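Local coordinates for protein ferric enterobactin receptor PIRA (Pseudomonas aeruginosa, PDB 5FP2) that probably imports ferric siderophores such as ferric enterobactin across the outer membrane, as a TonB-dependent barrel receptor with an internal plug, at residues S168-T173 against S712-F717; G193-A198 against G242-Q247; S344-E349 against L380-S385. One frame throughout, in Å; residues are numbered along the deposited sequence.

Contact 1 of 3, residues S168-T173 against S712-F717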
ATOM      1  N   SER A 168     -13.413 -12.037  15.045  1.00109.08           N
ATOM      2  CA  SER A 168     -12.077 -12.189  15.576  1.00109.44           C
ATOM      3  C   SER A 168     -11.698 -11.024  16.490  1.00107.82           C
ATOM      4  O   SER A 168     -12.100  -9.876  16.264  1.00105.80           O
ATOM      5  CB  SER A 168     -11.060 -12.336  14.439  1.00108.89           C
ATOM      6  OG  SER A 168      -9.763 -12.625  14.943  1.00109.87           O
ATOM      7  N   MET A 169     -10.942 -11.351  17.540  1.00109.37           N
ATOM      8  CA  MET A 169     -10.157 -10.370  18.278  1.00108.26           C
ATOM      9  C   MET A 169      -8.670 -10.662  18.137  1.00108.28           C
ATOM     10  O   MET A 169      -8.265 -11.791  17.849  1.00110.14           O
ATOM     11  CB  MET A 169     -10.511 -10.412  19.758  1.00110.68           C
ATOM     12  CG  MET A 169     -11.822  -9.725  20.094  1.00111.07           C
ATOM     13  SD  MET A 169     -12.070  -9.607  21.879  1.00114.95           S
ATOM     14  CE  MET A 169     -10.438  -8.985  22.357  1.00113.75           C
ATOM     15  N   THR A 170      -7.862  -9.647  18.417  1.00106.90           N
ATOM     16  CA  THR A 170      -6.419  -9.805  18.513  1.00107.32           C
ATOM     17  C   THR A 170      -5.859  -8.869  19.557  1.00107.17           C
ATOM     18  O   THR A 170      -6.036  -7.651  19.458  1.00105.77           O
ATOM     19  CB  THR A 170      -5.722  -9.402  17.214  1.00105.99           C
ATOM     20  OG1 THR A 170      -6.285 -10.129  16.118  1.00106.37           O
ATOM     21  CG2 THR A 170      -4.230  -9.689  17.323  1.00107.20           C
ATOM     22  N   VAL A 171      -5.068  -9.406  20.474  1.00109.05           N
ATOM     23  CA  VAL A 171      -4.258  -8.538  21.303  1.00109.12           C
ATOM     24  C   VAL A 171      -2.771  -8.731  21.032  1.00109.38           C
ATOM     25  O   VAL A 171      -2.271  -9.856  20.956  1.00111.05           O
ATOM     26  CB  VAL A 171      -4.526  -8.745  22.791  1.00111.64           C
ATOM     27  CG1 VAL A 171      -4.062  -7.516  23.553  1.00111.74           C
ATOM     28  CG2 VAL A 171      -6.003  -9.008  23.019  1.00112.66           C
ATOM     29  N   PHE A 172      -2.064  -7.615  20.926  1.00108.40           N
ATOM     30  CA  PHE A 172      -0.637  -7.641  20.657  1.00109.01           C
ATOM     31  C   PHE A 172       0.063  -6.647  21.559  1.00109.51           C
ATOM     32  O   PHE A 172      -0.436  -5.538  21.782  1.00108.95           O
ATOM     33  CB  PHE A 172      -0.372  -7.265  19.205  1.00108.03           C
ATOM     34  CG  PHE A 172       1.083  -7.128  18.872  1.00109.30           C
ATOM     35  CD1 PHE A 172       1.755  -5.945  19.117  1.00109.42           C
ATOM     36  CD2 PHE A 172       1.770  -8.179  18.310  1.00111.07           C
ATOM     37  CE1 PHE A 172       3.086  -5.804  18.786  1.00111.07           C
ATOM     38  CE2 PHE A 172       3.117  -8.062  17.990  1.00112.89           C
ATOM     39  CZ  PHE A 172       3.775  -6.865  18.210  1.00112.78           C
ATOM     40  N   THR A 173       1.248  -7.023  22.023  1.00111.05           N
ATOM     41  CA  THR A 173       2.005  -6.165  22.906  1.00111.99           C
ATOM     42  C   THR A 173       3.496  -6.391  22.670  1.00113.24           C
ATOM     43  O   THR A 173       3.983  -7.522  22.624  1.00114.52           O
ATOM     44  CB  THR A 173       1.624  -6.414  24.374  1.00113.65           C
ATOM     45  OG1 THR A 173       2.582  -5.792  25.231  1.00115.20           O
ATOM     46  CG2 THR A 173       1.572  -7.899  24.672  1.00115.16           C
ATOM     47  N   SER A 712       1.348 -12.137  20.991  1.00106.93           N
ATOM     48  CA  SER A 712       0.040 -11.896  20.398  1.00107.94           C
ATOM     49  C   SER A 712      -0.847 -13.087  20.652  1.00108.51           C
ATOM     50  O   SER A 712      -0.405 -14.231  20.605  1.00108.08           O
ATOM     51  CB  SER A 712       0.162 -11.725  18.886  1.00107.95           C
ATOM     52  OG  SER A 712      -1.083 -11.412  18.284  1.00109.22           O
ATOM     53  N   MET A 713      -2.129 -12.806  20.823  1.00109.78           N
ATOM     54  CA  MET A 713      -3.150 -13.842  20.919  1.00110.80           C
ATOM     55  C   MET A 713      -4.271 -13.474  19.981  1.00112.23           C
ATOM     56  O   MET A 713      -4.646 -12.306  19.902  1.00112.85           O
ATOM     57  CB  MET A 713      -3.672 -13.907  22.342  1.00111.42           C
ATOM     58  CG  MET A 713      -4.430 -15.181  22.659  1.00112.37           C
ATOM     59  SD  MET A 713      -4.925 -15.210  24.393  1.00113.21           S
ATOM     60  CE  MET A 713      -6.730 -15.130  24.272  1.00115.63           C
ATOM     61  N   THR A 714      -4.766 -14.445  19.227  1.00113.00           N
ATOM     62  CA  THR A 714      -5.940 -14.223  18.408  1.00114.81           C
ATOM     63  C   THR A 714      -7.065 -15.220  18.752  1.00116.53           C
ATOM     64  O   THR A 714      -6.892 -16.427  18.638  1.00116.61           O
ATOM     65  CB  THR A 714      -5.581 -14.217  16.907  1.00114.82           C
ATOM     66  OG1 THR A 714      -5.005 -12.952  16.561  1.00114.09           O
ATOM     67  CG2 THR A 714      -6.811 -14.415  16.056  1.00117.07           C
ATOM     68  N   THR A 715      -8.181 -14.706  19.274  1.00118.11           N
ATOM     69  CA  THR A 715      -9.429 -15.489  19.368  1.00120.35           C
ATOM     70  C   THR A 715     -10.324 -15.189  18.177  1.00122.35           C
ATOM     71  O   THR A 715     -10.283 -14.088  17.635  1.00122.34           O
ATOM     72  CB  THR A 715     -10.270 -15.175  20.619  1.00121.54           C
ATOM     73  OG1 THR A 715     -10.643 -13.796  20.618  1.00122.18           O
ATOM     74  CG2 THR A 715      -9.527 -15.486  21.894  1.00120.06           C
ATOM     75  N   SER A 716     -11.211 -16.126  17.852  1.00124.43           N
ATOM     76  CA  SER A 716     -12.131 -15.968  16.723  1.00126.82           C
ATOM     77  C   SER A 716     -13.238 -17.031  16.765  1.00129.57           C
ATOM     78  O   SER A 716     -12.983 -18.160  17.178  1.00129.33           O
ATOM     79  CB  SER A 716     -11.362 -16.118  15.417  1.00126.06           C
ATOM     80  OG  SER A 716     -11.129 -17.499  15.169  1.00126.37           O
ATOM     81  N   PHE A 717     -14.408 -16.738  16.205  1.00132.44           N
ATOM     82  CA  PHE A 717     -15.442 -17.766  16.080  1.00135.47           C
ATOM     83  C   PHE A 717     -16.057 -17.904  14.676  1.00138.12           C
ATOM     84  O   PHE A 717     -17.279 -17.962  14.519  1.00141.43           O
ATOM     85  CB  PHE A 717     -16.520 -17.587  17.159  1.00137.36           C
ATOM     86  CG  PHE A 717     -17.088 -16.193  17.247  1.00138.21           C
ATOM     87  CD1 PHE A 717     -17.747 -15.636  16.162  1.00140.45           C
ATOM     88  CD2 PHE A 717     -17.077 -15.485  18.450  1.00137.38           C
ATOM     89  CE1 PHE A 717     -18.318 -14.375  16.243  1.00141.70           C
ATOM     90  CE2 PHE A 717     -17.643 -14.216  18.533  1.00138.66           C
ATOM     91  CZ  PHE A 717     -18.257 -13.662  17.424  1.00140.82           C
TER
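T170 and T714 face each other across two antiparallel strands, their side chains crossing at a slant, with OG1 of T170 3.1 Å from OG1 of T714 in a hydrogen bond that either hydroxyl could donate. The same face carries S168, F172 and S712. CB of S712 meets the edge of the F172 ring, 3.9 Å from CD2, and F172 goes on to P52 and V54 in the plug region, while T170 reaches E129. This side, turned into the barrel, is the closely packed one. Backbone bonds tie the strands: V171 N to M713 O and M713 N to V171 O, both 3.0 Å. At the other end T715 O is gripped twice, from opposite faces of its plane, by M169 N at 2.8 Å and by S168 OG at 3.1 Å; the serine reaches it because OG stands anti to its own N (chi1 -174°). The looser side bears M169 and M713 on the surface, with V171 and T715 partly covered; both methionine chains run outward past the partner strand. Chemically the seam is two-sided: inside, hydroxyls bond to one another and, from S168, to the T715 carbonyl; outside lie mostly apolar chains, consistent with a barrel wall set in lipid.

Contact 2 of 3, residues G193-A198 against G242-Q247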
ATOM      1  N   GLY A 193     -20.883 -11.044   8.892  1.00107.64           N
ATOM      2  CA  GLY A 193     -21.948 -12.037   8.798  1.00110.40           C
ATOM      3  C   GLY A 193     -23.187 -11.581   8.050  1.00110.30           C
ATOM      4  O   GLY A 193     -23.223 -10.496   7.471  1.00108.20           O
ATOM      5  N   PRO A 194     -24.191 -12.448   8.001  1.00113.11           N
ATOM      6  CA  PRO A 194     -25.402 -12.076   7.306  1.00113.33           C
ATOM      7  C   PRO A 194     -26.419 -11.508   8.254  1.00114.02           C
ATOM      8  O   PRO A 194     -26.441 -11.874   9.426  1.00115.83           O
ATOM      9  CB  PRO A 194     -25.900 -13.402   6.744  1.00116.77           C
ATOM     10  CG  PRO A 194     -25.421 -14.415   7.723  1.00119.32           C
ATOM     11  CD  PRO A 194     -24.142 -13.885   8.305  1.00116.72           C
ATOM     12  N   LEU A 195     -27.213 -10.576   7.753  1.00113.11           N
ATOM     13  CA  LEU A 195     -28.421 -10.166   8.435  1.00114.96           C
ATOM     14  C   LEU A 195     -29.611 -10.861   7.803  1.00117.51           C
ATOM     15  O   LEU A 195     -30.358 -11.556   8.466  1.00120.93           O
ATOM     16  CB  LEU A 195     -28.557  -8.673   8.283  1.00113.11           C
ATOM     17  CG  LEU A 195     -27.376  -8.009   8.953  1.00111.18           C
ATOM     18  CD1 LEU A 195     -27.159  -6.632   8.364  1.00109.34           C
ATOM     19  CD2 LEU A 195     -27.640  -7.932  10.441  1.00113.42           C
ATOM     20  N   THR A 196     -29.575 -10.880   6.480  1.00116.35           N
ATOM     21  CA  THR A 196     -30.726 -11.113   5.635  1.00118.12           C
ATOM     22  C   THR A 196     -30.219 -11.897   4.425  1.00118.29           C
ATOM     23  O   THR A 196     -29.004 -12.038   4.240  1.00116.87           O
ATOM     24  CB  THR A 196     -31.308  -9.764   5.192  1.00116.69           C
ATOM     25  OG1 THR A 196     -31.765  -9.054   6.346  1.00117.49           O
ATOM     26  CG2 THR A 196     -32.460  -9.953   4.221  1.00118.45           C
ATOM     27  N   GLU A 197     -31.124 -12.473   3.645  1.00120.68           N
ATOM     28  CA  GLU A 197     -30.738 -13.122   2.403  1.00121.62           C
ATOM     29  C   GLU A 197     -30.030 -12.149   1.470  1.00118.83           C
ATOM     30  O   GLU A 197     -29.145 -12.555   0.710  1.00119.29           O
ATOM     31  CB  GLU A 197     -31.952 -13.740   1.715  1.00124.93           C
ATOM     32  CG  GLU A 197     -32.522 -14.947   2.449  1.00129.08           C
ATOM     33  CD  GLU A 197     -33.306 -15.888   1.541  1.00133.21           C
ATOM     34  OE1 GLU A 197     -33.053 -15.866   0.312  1.00133.08           O
ATOM     35  OE2 GLU A 197     -34.146 -16.676   2.054  1.00137.23           O
ATOM     36  N   ALA A 198     -30.337 -10.865   1.606  1.00116.63           N
ATOM     37  CA  ALA A 198     -29.802  -9.849   0.715  1.00114.87           C
ATOM     38  C   ALA A 198     -28.798  -8.925   1.387  1.00112.24           C
ATOM     39  O   ALA A 198     -28.069  -8.216   0.701  1.00111.33           O
ATOM     40  CB  ALA A 198     -30.938  -9.029   0.136  1.00115.35           C
ATOM     41  N   GLY A 242     -17.306   0.426   9.284  1.00104.36           N
ATOM     42  CA  GLY A 242     -18.406  -0.508   9.062  1.00103.45           C
ATOM     43  C   GLY A 242     -18.791  -0.622   7.607  1.00103.54           C
ATOM     44  O   GLY A 242     -18.736   0.355   6.860  1.00105.13           O
ATOM     45  N   MET A 243     -19.215  -1.816   7.209  1.00102.48           N
ATOM     46  CA  MET A 243     -19.694  -2.006   5.847  1.00103.01           C
ATOM     47  C   MET A 243     -21.011  -2.750   5.832  1.00102.93           C
ATOM     48  O   MET A 243     -21.134  -3.824   6.411  1.00102.29           O
ATOM     49  CB  MET A 243     -18.689  -2.781   4.974  1.00102.91           C
ATOM     50  CG  MET A 243     -19.177  -3.003   3.545  1.00104.20           C
ATOM     51  SD  MET A 243     -17.847  -3.456   2.405  1.00105.85           S
ATOM     52  CE  MET A 243     -17.611  -5.186   2.860  1.00105.02           C
ATOM     53  N   LEU A 244     -21.937  -2.232   5.040  1.00104.07           N
ATOM     54  CA  LEU A 244     -23.222  -2.854   4.824  1.00104.44           C
ATOM     55  C   LEU A 244     -23.241  -3.267   3.377  1.00105.02           C
ATOM     56  O   LEU A 244     -22.906  -2.473   2.490  1.00106.11           O
ATOM     57  CB  LEU A 244     -24.320  -1.816   5.074  1.00105.97           C
ATOM     58  CG  LEU A 244     -25.770  -2.266   5.211  1.00106.90           C
ATOM     59  CD1 LEU A 244     -25.946  -3.606   5.912  1.00106.32           C
ATOM     60  CD2 LEU A 244     -26.492  -1.178   5.982  1.00108.89           C
ATOM     61  N   SER A 245     -23.517  -4.536   3.128  1.00104.95           N
ATOM     62  CA  SER A 245     -23.461  -5.017   1.759  1.00106.19           C
ATOM     63  C   SER A 245     -24.828  -5.495   1.281  1.00107.25           C
ATOM     64  O   SER A 245     -25.477  -6.306   1.942  1.00107.20           O
ATOM     65  CB  SER A 245     -22.450  -6.136   1.630  1.00106.37           C
ATOM     66  OG  SER A 245     -22.384  -6.507   0.276  1.00108.44           O
ATOM     67  N   TRP A 246     -25.256  -5.018   0.120  1.00108.72           N
ATOM     68  CA  TRP A 246     -26.585  -5.344  -0.361  1.00109.90           C
ATOM     69  C   TRP A 246     -26.535  -6.055  -1.718  1.00111.97           C
ATOM     70  O   TRP A 246     -26.135  -5.478  -2.732  1.00113.47           O
ATOM     71  CB  TRP A 246     -27.449  -4.075  -0.407  1.00110.50           C
ATOM     72  CG  TRP A 246     -28.777  -4.251  -1.093  1.00112.12           C
ATOM     73  CD1 TRP A 246     -29.488  -5.409  -1.241  1.00112.78           C
ATOM     74  CD2 TRP A 246     -29.566  -3.218  -1.686  1.00113.77           C
ATOM     75  NE1 TRP A 246     -30.612  -5.173  -1.976  1.00114.51           N
ATOM     76  CE2 TRP A 246     -30.711  -3.827  -2.219  1.00115.06           C
ATOM     77  CE3 TRP A 246     -29.400  -1.839  -1.839  1.00114.84           C
ATOM     78  CZ2 TRP A 246     -31.689  -3.104  -2.893  1.00117.07           C
ATOM     79  CZ3 TRP A 246     -30.362  -1.126  -2.510  1.00117.15           C
ATOM     80  CH2 TRP A 246     -31.489  -1.761  -3.042  1.00118.11           C
ATOM     81  N   GLN A 247     -26.986  -7.304  -1.728  1.00112.82           N
ATOM     82  CA  GLN A 247     -27.078  -8.070  -2.955  1.00115.55           C
ATOM     83  C   GLN A 247     -28.392  -7.820  -3.651  1.00116.96           C
ATOM     84  O   GLN A 247     -29.387  -8.479  -3.369  1.00117.52           O
ATOM     85  CB  GLN A 247     -26.928  -9.563  -2.683  1.00116.80           C
ATOM     86  CG  GLN A 247     -26.536 -10.356  -3.921  1.00120.39           C
ATOM     87  CD  GLN A 247     -25.284 -11.156  -3.696  1.00121.38           C
ATOM     88  OE1 GLN A 247     -25.264 -12.110  -2.915  1.00121.68           O
ATOM     89  NE2 GLN A 247     -24.207 -10.741  -4.347  1.00122.40           N
TER
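A198 and Q247 are joined by the single hydrogen bond of this contact: Q247 N gives its hydrogen to A198 O over 2.8 Å, nearly straight with an N-H...O angle of 167°. The same oxygen also receives a weaker CA-H...O contact from W246, whose CA is 3.4 Å away, and CB of Q247 comes within 3.8 Å of it. A198 O thus faces W246 and Q247 at the end of strand 235-247.

The two segments belong to strands separated in the barrel by 199-210. Residues 195-198 form the short turn between strands 184-194 and 199-210, and strand 199-210 pairs antiparallel with 235-247; the A198 bond extends that pairing into the turn. Tight turns of this kind are usual at the periplasmic end of TonB-dependent barrels, whose long loops are at the opposite end.

Flat and apolar groups supply the rest. The W246 indole turns an edge to the turn, with CD1 3.7 Å from A198 O, which lies in the plane of the ring; CD1 is also 4.1 Å from A198 CB. With CG anti to the backbone N (chi1 171°), the indole is placed so that its CD1 edge reaches A198, and the side chain rests on L199 as well. Two residues earlier in the strand, L244 meets L195 methyl to methyl at about a right angle, CD1 of L195 being 4.1 Å from CD1 of L244, and L195 also touches F201. S245 points to the other side of its strand, where R160 and P161 pack on it and its hydroxyl is hydrogen-bonded to D255.

Contact 3 of 3, residues S344-E349 against L380-S385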
ATOM      1  N   SER A 344      -5.326  26.550  17.100  1.00175.29           N
ATOM      2  CA  SER A 344      -5.586  26.624  15.667  1.00172.42           C
ATOM      3  C   SER A 344      -5.863  25.241  15.091  1.00166.80           C
ATOM      4  O   SER A 344      -5.166  24.282  15.411  1.00165.26           O
ATOM      5  CB  SER A 344      -4.395  27.252  14.943  1.00174.29           C
ATOM      6  OG  SER A 344      -4.430  28.666  15.041  1.00179.09           O
ATOM      7  N   ALA A 345      -6.850  25.166  14.201  1.00164.06           N
ATOM      8  CA  ALA A 345      -7.336  23.900  13.647  1.00159.07           C
ATOM      9  C   ALA A 345      -7.314  23.975  12.124  1.00156.83           C
ATOM     10  O   ALA A 345      -7.184  25.058  11.558  1.00159.08           O
ATOM     11  CB  ALA A 345      -8.749  23.625  14.139  1.00158.06           C
ATOM     12  N   SER A 346      -7.425  22.832  11.456  1.00152.65           N
ATOM     13  CA  SER A 346      -7.476  22.816   9.997  1.00150.49           C
ATOM     14  C   SER A 346      -8.286  21.627   9.510  1.00146.32           C
ATOM     15  O   SER A 346      -8.196  20.547  10.083  1.00144.55           O
ATOM     16  CB  SER A 346      -6.065  22.753   9.428  1.00150.64           C
ATOM     17  OG  SER A 346      -5.356  21.682  10.019  1.00149.37           O
ATOM     18  N   LYS A 347      -9.119  21.843   8.497  1.00145.09           N
ATOM     19  CA  LYS A 347     -10.008  20.796   8.008  1.00141.62           C
ATOM     20  C   LYS A 347      -9.783  20.569   6.529  1.00139.63           C
ATOM     21  O   LYS A 347      -9.652  21.517   5.760  1.00141.04           O
ATOM     22  CB  LYS A 347     -11.476  21.152   8.249  1.00142.14           C
ATOM     23  CG  LYS A 347     -12.482  20.151   7.681  1.00139.00           C
ATOM     24  CD  LYS A 347     -13.909  20.477   8.112  1.00139.93           C
ATOM     25  CE  LYS A 347     -14.776  19.230   8.276  1.00137.35           C
ATOM     26  NZ  LYS A 347     -15.840  19.388   9.321  1.00138.77           N
ATOM     27  N   LEU A 348      -9.801  19.300   6.143  1.00136.52           N
ATOM     28  CA  LEU A 348      -9.527  18.875   4.777  1.00134.55           C
ATOM     29  C   LEU A 348     -10.662  17.945   4.379  1.00132.03           C
ATOM     30  O   LEU A 348     -11.075  17.103   5.177  1.00131.00           O
ATOM     31  CB  LEU A 348      -8.195  18.113   4.703  1.00133.61           C
ATOM     32  CG  LEU A 348      -7.818  17.530   3.327  1.00131.63           C
ATOM     33  CD1 LEU A 348      -7.458  18.604   2.309  1.00133.08           C
ATOM     34  CD2 LEU A 348      -6.679  16.523   3.428  1.00130.57           C
ATOM     35  N   GLU A 349     -11.126  18.048   3.137  1.00131.20           N
ATOM     36  CA  GLU A 349     -12.191  17.170   2.659  1.00129.15           C
ATOM     37  C   GLU A 349     -12.082  16.773   1.200  1.00127.71           C
ATOM     38  O   GLU A 349     -11.968  17.636   0.328  1.00128.75           O
ATOM     39  CB  GLU A 349     -13.521  17.863   2.833  1.00130.37           C
ATOM     40  CG  GLU A 349     -13.494  18.838   3.985  1.00132.93           C
ATOM     41  CD  GLU A 349     -14.841  19.394   4.253  1.00134.21           C
ATOM     42  OE1 GLU A 349     -15.740  19.134   3.429  1.00133.23           O
ATOM     43  OE2 GLU A 349     -14.975  20.060   5.292  1.00136.36           O
ATOM     44  N   LEU A 380      -9.471  22.565   1.376  1.00139.71           N
ATOM     45  CA  LEU A 380      -8.674  22.765   2.572  1.00141.44           C
ATOM     46  C   LEU A 380      -9.023  24.081   3.247  1.00145.03           C
ATOM     47  O   LEU A 380      -8.968  25.145   2.626  1.00147.18           O
ATOM     48  CB  LEU A 380      -7.192  22.764   2.224  1.00141.94           C
ATOM     49  CG  LEU A 380      -6.290  23.067   3.422  1.00144.30           C
ATOM     50  CD1 LEU A 380      -6.083  21.804   4.240  1.00142.27           C
ATOM     51  CD2 LEU A 380      -4.963  23.653   2.976  1.00146.30           C
ATOM     52  N   ASN A 381      -9.314  24.003   4.541  1.00145.94           N
ATOM     53  CA  ASN A 381      -9.516  25.186   5.345  1.00149.73           C
ATOM     54  C   ASN A 381      -8.568  25.201   6.536  1.00151.62           C
ATOM     55  O   ASN A 381      -8.564  24.277   7.342  1.00150.13           O
ATOM     56  CB  ASN A 381     -10.960  25.233   5.825  1.00149.78           C
ATOM     57  CG  ASN A 381     -11.277  26.502   6.584  1.00154.00           C
ATOM     58  OD1 ASN A 381     -10.662  27.548   6.368  1.00156.97           O
ATOM     59  ND2 ASN A 381     -12.237  26.412   7.487  1.00154.51           N
ATOM     60  N   ASP A 382      -7.757  26.251   6.619  1.00155.12           N
ATOM     61  CA  ASP A 382      -6.698  26.353   7.620  1.00157.46           C
ATOM     62  C   ASP A 382      -6.335  27.831   7.775  1.00162.32           C
ATOM     63  O   ASP A 382      -5.739  28.424   6.873  1.00163.38           O
ATOM     64  CB  ASP A 382      -5.467  25.541   7.177  1.00155.59           C
ATOM     65  CG  ASP A 382      -4.344  25.547   8.207  1.00158.02           C
ATOM     66  OD1 ASP A 382      -4.236  26.522   8.984  1.00162.06           O
ATOM     67  OD2 ASP A 382      -3.562  24.570   8.224  1.00156.12           O
ATOM     68  N   PRO A 383      -6.774  28.454   8.879  1.00165.47           N
ATOM     69  CA  PRO A 383      -6.449  29.863   9.087  1.00170.57           C
ATOM     70  C   PRO A 383      -5.060  30.092   9.677  1.00173.54           C
ATOM     71  O   PRO A 383      -4.859  31.073  10.393  1.00178.26           O
ATOM     72  CB  PRO A 383      -7.507  30.331  10.093  1.00172.85           C
ATOM     73  CG  PRO A 383      -8.606  29.335  10.003  1.00168.63           C
ATOM     74  CD  PRO A 383      -7.941  28.036   9.671  1.00164.47           C
ATOM     75  N   SER A 384      -4.130  29.172   9.439  1.00171.07           N
ATOM     76  CA  SER A 384      -2.708  29.485   9.558  1.00173.87           C
ATOM     77  C   SER A 384      -2.141  29.813   8.177  1.00173.40           C
ATOM     78  O   SER A 384      -1.838  28.923   7.384  1.00169.67           O
ATOM     79  CB  SER A 384      -1.949  28.328  10.210  1.00172.12           C
ATOM     80  OG  SER A 384      -2.317  28.196  11.572  1.00173.57           O
ATOM     81  N   SER A 385      -2.103  31.104   7.861  1.00177.26           N
ATOM     82  CA  SER A 385      -1.749  31.549   6.521  1.00177.13           C
ATOM     83  C   SER A 385      -1.499  33.056   6.504  1.00182.67           C
ATOM     84  O   SER A 385      -2.358  33.836   6.096  1.00183.81           O
ATOM     85  CB  SER A 385      -2.856  31.178   5.527  1.00173.14           C
ATOM     86  OG  SER A 385      -4.136  31.384   6.091  1.00173.29           O
TER
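K347 and N381 bind each other through both backbone groups: K347 N to N381 O and N381 N to K347 O, each 2.8 Å, the second almost straight at 176°. They form an antiparallel hydrogen-bonded pair. The next pair, L348 with L380, is non-hydrogen-bonded, and its side chains meet on one face at CD1 of L348 and CD1 of L380, 4.0 Å apart. On the other side of the K347 pair S346 CA makes a CA-H...O contact with N381 O, but regular pairing stops there. Looser contacts take over: the carboxylate of D382 rests with OD2 beside the S346 methylene, and P383 CD lies 3.6 Å from the backbone oxygen of A345.

D382 is positioned both from within its own segment and from outside. Its CG is anti to the backbone N (chi1 -177°), which lets OD1 accept from S384 N at 2.7 Å, nearly along the carboxylate C-O axis, while OD2 is hydrogen-bonded to the hydroxyl of Y476. The carboxylate is thus fixed at both oxygens. L380 is backed by L475 and Y482 from nearby loops, and S346 packs on N322 of the preceding strand 309-323 and on R324.

Together these features describe the open end of the beta hairpin of strands 345-361 and 367-381, where regular antiparallel pairing gives way to an Asx turn at D382 as the chain leaves the barrel wall.

In the fold
All three contacts belong to one closed, antiparallel barrel of 22 strands. Contact 1 joins the first strand, 166-176, to the last, 708-716, and so seals the cylinder; contacts 2 and 3 fall within the 538 residues between its segments, and contact 2 is complete along the chain before contact 3 begins. Contact 2 starts from strand 184-194, the next-door neighbour of 166-176, and its centre is about 24 Å from that of contact 1. Contact 3, on the hairpin of strands 345-361 and 367-381, is farther round, with its centre about 38 Å from that of contact 1 and 37 Å from that of contact 2. None touches another; they sample separate parts of one continuous wall, of which contact 1 makes the closure.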